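Local atomic coordinates of Kiaa0380 (Homo sapiens, PDB entry 1HTJ), a protein that probably links heterotrimeric G protein signalling to Rho GTPases, as a Rho guanine nucleotide exchange factor with a regulator of G protein signalling-like domain. Residues K38-H43 and L164-V169. The protein carries 3 engineered substitutions. Numbering follows the deposited sequence.
Sequences KSRPAH and LRERQV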
ATOM      1  N   LYS A  38       1.223  -3.954  -8.259  1.00 55.64           N
ATOM      2  CA  LYS A  38       2.003  -2.755  -7.916  1.00 56.36           C
ATOM      3  C   LYS A  38       2.039  -1.791  -9.089  1.00 56.23           C
ATOM      4  O   LYS A  38       2.045  -0.571  -8.911  1.00 56.26           O
ATOM      5  CB  LYS A  38       3.459  -3.100  -7.581  1.00 56.86           C
ATOM      6  CG  LYS A  38       3.657  -4.142  -6.497  1.00 57.79           C
ATOM      7  CD  LYS A  38       5.130  -4.270  -6.117  1.00 58.05           C
ATOM      8  CE  LYS A  38       6.015  -4.511  -7.327  1.00 58.02           C
ATOM      9  NZ  LYS A  38       7.445  -4.604  -6.935  1.00 58.09           N
ATOM     10  N   SER A  39       2.072  -2.365 -10.285  1.00 55.82           N
ATOM     11  CA  SER A  39       2.141  -1.607 -11.524  1.00 55.64           C
ATOM     12  C   SER A  39       0.793  -1.175 -12.085  1.00 54.92           C
ATOM     13  O   SER A  39       0.746  -0.401 -13.041  1.00 55.09           O
ATOM     14  CB  SER A  39       2.867  -2.441 -12.581  1.00 56.15           C
ATOM     15  OG  SER A  39       4.073  -2.963 -12.053  1.00 57.73           O
ATOM     16  N   ARG A  40      -0.298  -1.692 -11.524  1.00 53.77           N
ATOM     17  CA  ARG A  40      -1.633  -1.346 -12.013  1.00 52.56           C
ATOM     18  C   ARG A  40      -2.401  -0.594 -10.932  1.00 51.14           C
ATOM     19  O   ARG A  40      -3.031  -1.196 -10.067  1.00 50.76           O
ATOM     20  CB  ARG A  40      -2.376  -2.617 -12.413  1.00 53.51           C
ATOM     21  CG  ARG A  40      -1.482  -3.653 -13.073  1.00 55.53           C
ATOM     22  CD  ARG A  40      -0.553  -3.016 -14.110  1.00 56.93           C
ATOM     23  NE  ARG A  40      -1.312  -2.171 -15.018  1.00 58.36           N
ATOM     24  CZ  ARG A  40      -2.257  -2.637 -15.825  1.00 59.38           C
ATOM     25  NH1 ARG A  40      -2.534  -3.936 -15.827  1.00 59.73           N
ATOM     26  NH2 ARG A  40      -2.948  -1.813 -16.605  1.00 59.99           N
ATOM     27  N   PRO A  41      -2.365   0.747 -10.988  1.00 49.83           N
ATOM     28  CA  PRO A  41      -3.015   1.668 -10.049  1.00 48.61           C
ATOM     29  C   PRO A  41      -4.506   1.447  -9.795  1.00 47.36           C
ATOM     30  O   PRO A  41      -4.951   1.482  -8.651  1.00 46.65           O
ATOM     31  CB  PRO A  41      -2.736   3.041 -10.664  1.00 48.99           C
ATOM     32  CG  PRO A  41      -1.452   2.821 -11.407  1.00 49.33           C
ATOM     33  CD  PRO A  41      -1.704   1.497 -12.068  1.00 49.30           C
ATOM     34  N   ALA A  42      -5.270   1.237 -10.859  1.00 46.07           N
ATOM     35  CA  ALA A  42      -6.709   1.025 -10.726  1.00 45.03           C
ATOM     36  C   ALA A  42      -7.015  -0.239  -9.925  1.00 43.93           C
ATOM     37  O   ALA A  42      -7.845  -0.224  -9.006  1.00 43.63           O
ATOM     38  CB  ALA A  42      -7.356   0.939 -12.109  1.00 45.33           C
ATOM     39  N   HIS A  43      -6.339  -1.324 -10.291  1.00 42.35           N
ATOM     40  CA  HIS A  43      -6.504  -2.613  -9.647  1.00 40.91           C
ATOM     41  C   HIS A  43      -6.070  -2.542  -8.193  1.00 40.19           C
ATOM     42  O   HIS A  43      -6.760  -3.044  -7.294  1.00 39.64           O
ATOM     43  CB  HIS A  43      -5.682  -3.659 -10.394  1.00 41.23           C
ATOM     44  CG  HIS A  43      -6.186  -3.935 -11.774  1.00 41.25           C
ATOM     45  ND1 HIS A  43      -6.132  -2.999 -12.785  1.00 41.48           N
ATOM     46  CD2 HIS A  43      -6.832  -5.009 -12.289  1.00 41.41           C
ATOM     47  CE1 HIS A  43      -6.727  -3.483 -13.862  1.00 41.44           C
ATOM     48  NE2 HIS A  43      -7.161  -4.700 -13.587  1.00 41.27           N
ATOM     49  N   LEU A 164      -4.325   7.200 -19.999  1.00 61.35           N
ATOM     50  CA  LEU A 164      -5.172   8.295 -19.539  1.00 60.80           C
ATOM     51  C   LEU A 164      -6.383   7.722 -18.818  1.00 60.52           C
ATOM     52  O   LEU A 164      -6.844   8.257 -17.804  1.00 60.23           O
ATOM     53  CB  LEU A 164      -5.654   9.136 -20.720  1.00 60.77           C
ATOM     54  CG  LEU A 164      -6.632  10.253 -20.351  1.00 60.30           C
ATOM     55  CD1 LEU A 164      -5.913  11.316 -19.546  1.00 60.37           C
ATOM     56  CD2 LEU A 164      -7.228  10.847 -21.607  1.00 60.68           C
ATOM     57  N   ARG A 165      -6.894   6.628 -19.366  1.00 59.96           N
ATOM     58  CA  ARG A 165      -8.050   5.957 -18.806  1.00 59.57           C
ATOM     59  C   ARG A 165      -7.702   5.357 -17.447  1.00 58.81           C
ATOM     60  O   ARG A 165      -8.443   5.511 -16.480  1.00 58.74           O
ATOM     61  CB  ARG A 165      -8.506   4.848 -19.749  1.00 60.25           C
ATOM     62  CG  ARG A 165      -9.857   4.273 -19.408  1.00 61.40           C
ATOM     63  CD  ARG A 165     -10.926   5.339 -19.539  1.00 62.60           C
ATOM     64  NE  ARG A 165     -12.065   4.852 -20.308  1.00 63.92           N
ATOM     65  CZ  ARG A 165     -13.101   5.601 -20.667  1.00 64.36           C
ATOM     66  NH1 ARG A 165     -13.146   6.882 -20.323  1.00 64.48           N
ATOM     67  NH2 ARG A 165     -14.093   5.067 -21.368  1.00 64.92           N
ATOM     68  N   GLU A 166      -6.564   4.678 -17.385  1.00 57.74           N
ATOM     69  CA  GLU A 166      -6.143   4.039 -16.157  1.00 56.87           C
ATOM     70  C   GLU A 166      -5.929   5.026 -15.029  1.00 56.36           C
ATOM     71  O   GLU A 166      -6.173   4.707 -13.864  1.00 56.41           O
ATOM     72  CB  GLU A 166      -4.869   3.236 -16.382  1.00 56.93           C
ATOM     73  CG  GLU A 166      -4.485   2.408 -15.176  1.00 57.60           C
ATOM     74  CD  GLU A 166      -3.436   1.375 -15.492  1.00 57.79           C
ATOM     75  OE1 GLU A 166      -2.354   1.766 -15.970  1.00 58.53           O
ATOM     76  OE2 GLU A 166      -3.691   0.178 -15.262  1.00 57.66           O
ATOM     77  N   ARG A 167      -5.461   6.220 -15.368  1.00 55.32           N
ATOM     78  CA  ARG A 167      -5.240   7.230 -14.351  1.00 54.29           C
ATOM     79  C   ARG A 167      -6.590   7.676 -13.827  1.00 53.14           C
ATOM     80  O   ARG A 167      -6.760   7.911 -12.635  1.00 52.85           O
ATOM     81  CB  ARG A 167      -4.470   8.424 -14.924  1.00 54.63           C
ATOM     82  CG  ARG A 167      -4.693   9.709 -14.153  1.00 55.69           C
ATOM     83  CD  ARG A 167      -3.426  10.544 -14.017  1.00 57.02           C
ATOM     84  NE  ARG A 167      -3.734  11.856 -13.442  1.00 58.09           N
ATOM     85  CZ  ARG A 167      -2.874  12.603 -12.760  1.00 58.61           C
ATOM     86  NH1 ARG A 167      -1.633  12.176 -12.560  1.00 58.88           N
ATOM     87  NH2 ARG A 167      -3.265  13.768 -12.254  1.00 58.99           N
ATOM     88  N   GLN A 168      -7.553   7.775 -14.730  1.00 51.90           N
ATOM     89  CA  GLN A 168      -8.890   8.200 -14.357  1.00 51.38           C
ATOM     90  C   GLN A 168      -9.612   7.180 -13.482  1.00 50.33           C
ATOM     91  O   GLN A 168     -10.309   7.554 -12.545  1.00 50.07           O
ATOM     92  CB  GLN A 168      -9.708   8.493 -15.613  1.00 51.87           C
ATOM     93  CG  GLN A 168      -9.266   9.761 -16.320  1.00 53.10           C
ATOM     94  CD  GLN A 168     -10.019   9.999 -17.613  1.00 54.02           C
ATOM     95  OE1 GLN A 168      -9.972   9.171 -18.533  1.00 54.60           O
ATOM     96  NE2 GLN A 168     -10.721  11.130 -17.695  1.00 53.48           N
ATOM     97  N   VAL A 169      -9.448   5.900 -13.790  1.00 49.26           N
ATOM     98  CA  VAL A 169     -10.088   4.857 -13.002  1.00 48.68           C
ATOM     99  C   VAL A 169      -9.408   4.773 -11.636  1.00 48.13           C
ATOM    100  O   VAL A 169     -10.077   4.661 -10.611  1.00 47.67           O
ATOM    101  CB  VAL A 169      -9.994   3.478 -13.694  1.00 48.50           C
ATOM    102  CG1 VAL A 169     -10.536   2.392 -12.764  1.00 48.65           C
ATOM    103  CG2 VAL A 169     -10.782   3.494 -15.004  1.00 48.47           C
TER
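Arg40 and Glu166 form the charged end of a helix-to-helix contact in which a salt bridge and a small apolar patch lie side by side. Arg40 occupies the N-cap position of helix 41-54, and its NH2 stands 2.5 Å from Glu166 OE2. The hydrogen bond within this salt bridge is weak, its N-H...O angle 116°. OE2 comes at the guanidinium obliquely, and the two flat groups are turned 64° apart. Bends at chi2 and chi3 bring the guanidinium round to the Glu166 carboxylate, while the arginine side chain also touches Ile30 of helix 27-32. An alanine at this position would remove the guanidinium and is likely to leave the Glu166 carboxylate without its charged mate in this contact.

Pro41, in the first turn of the helix, brings its ring CD to 3.8 Å from Glu166 CD, the two side chains crossing at about a right angle. The glutamate can meet both residues because its CG lies anti to the backbone N (chi1 -173°) and the chain beyond runs extended, carrying the carboxylate from helix 163-182 across to the start of helix 41-54. Both helices belong to the all-helical RGS-like domain, where the contact ties an early helix to one more than a hundred residues later.

At Ala42 the contact turns apolar. Its CB packs 3.6 Å from Val169 CG1, and the backbones come nearest here, with the CA atoms of Ala42 and Val169 5.6 Å apart. Leu156 and Leu159 from the loop preceding helix 163-182 add to this buried patch, the first touching Ala42 and the second both Val169 and His43. One residue on, the His43 ring meets that of Phe31.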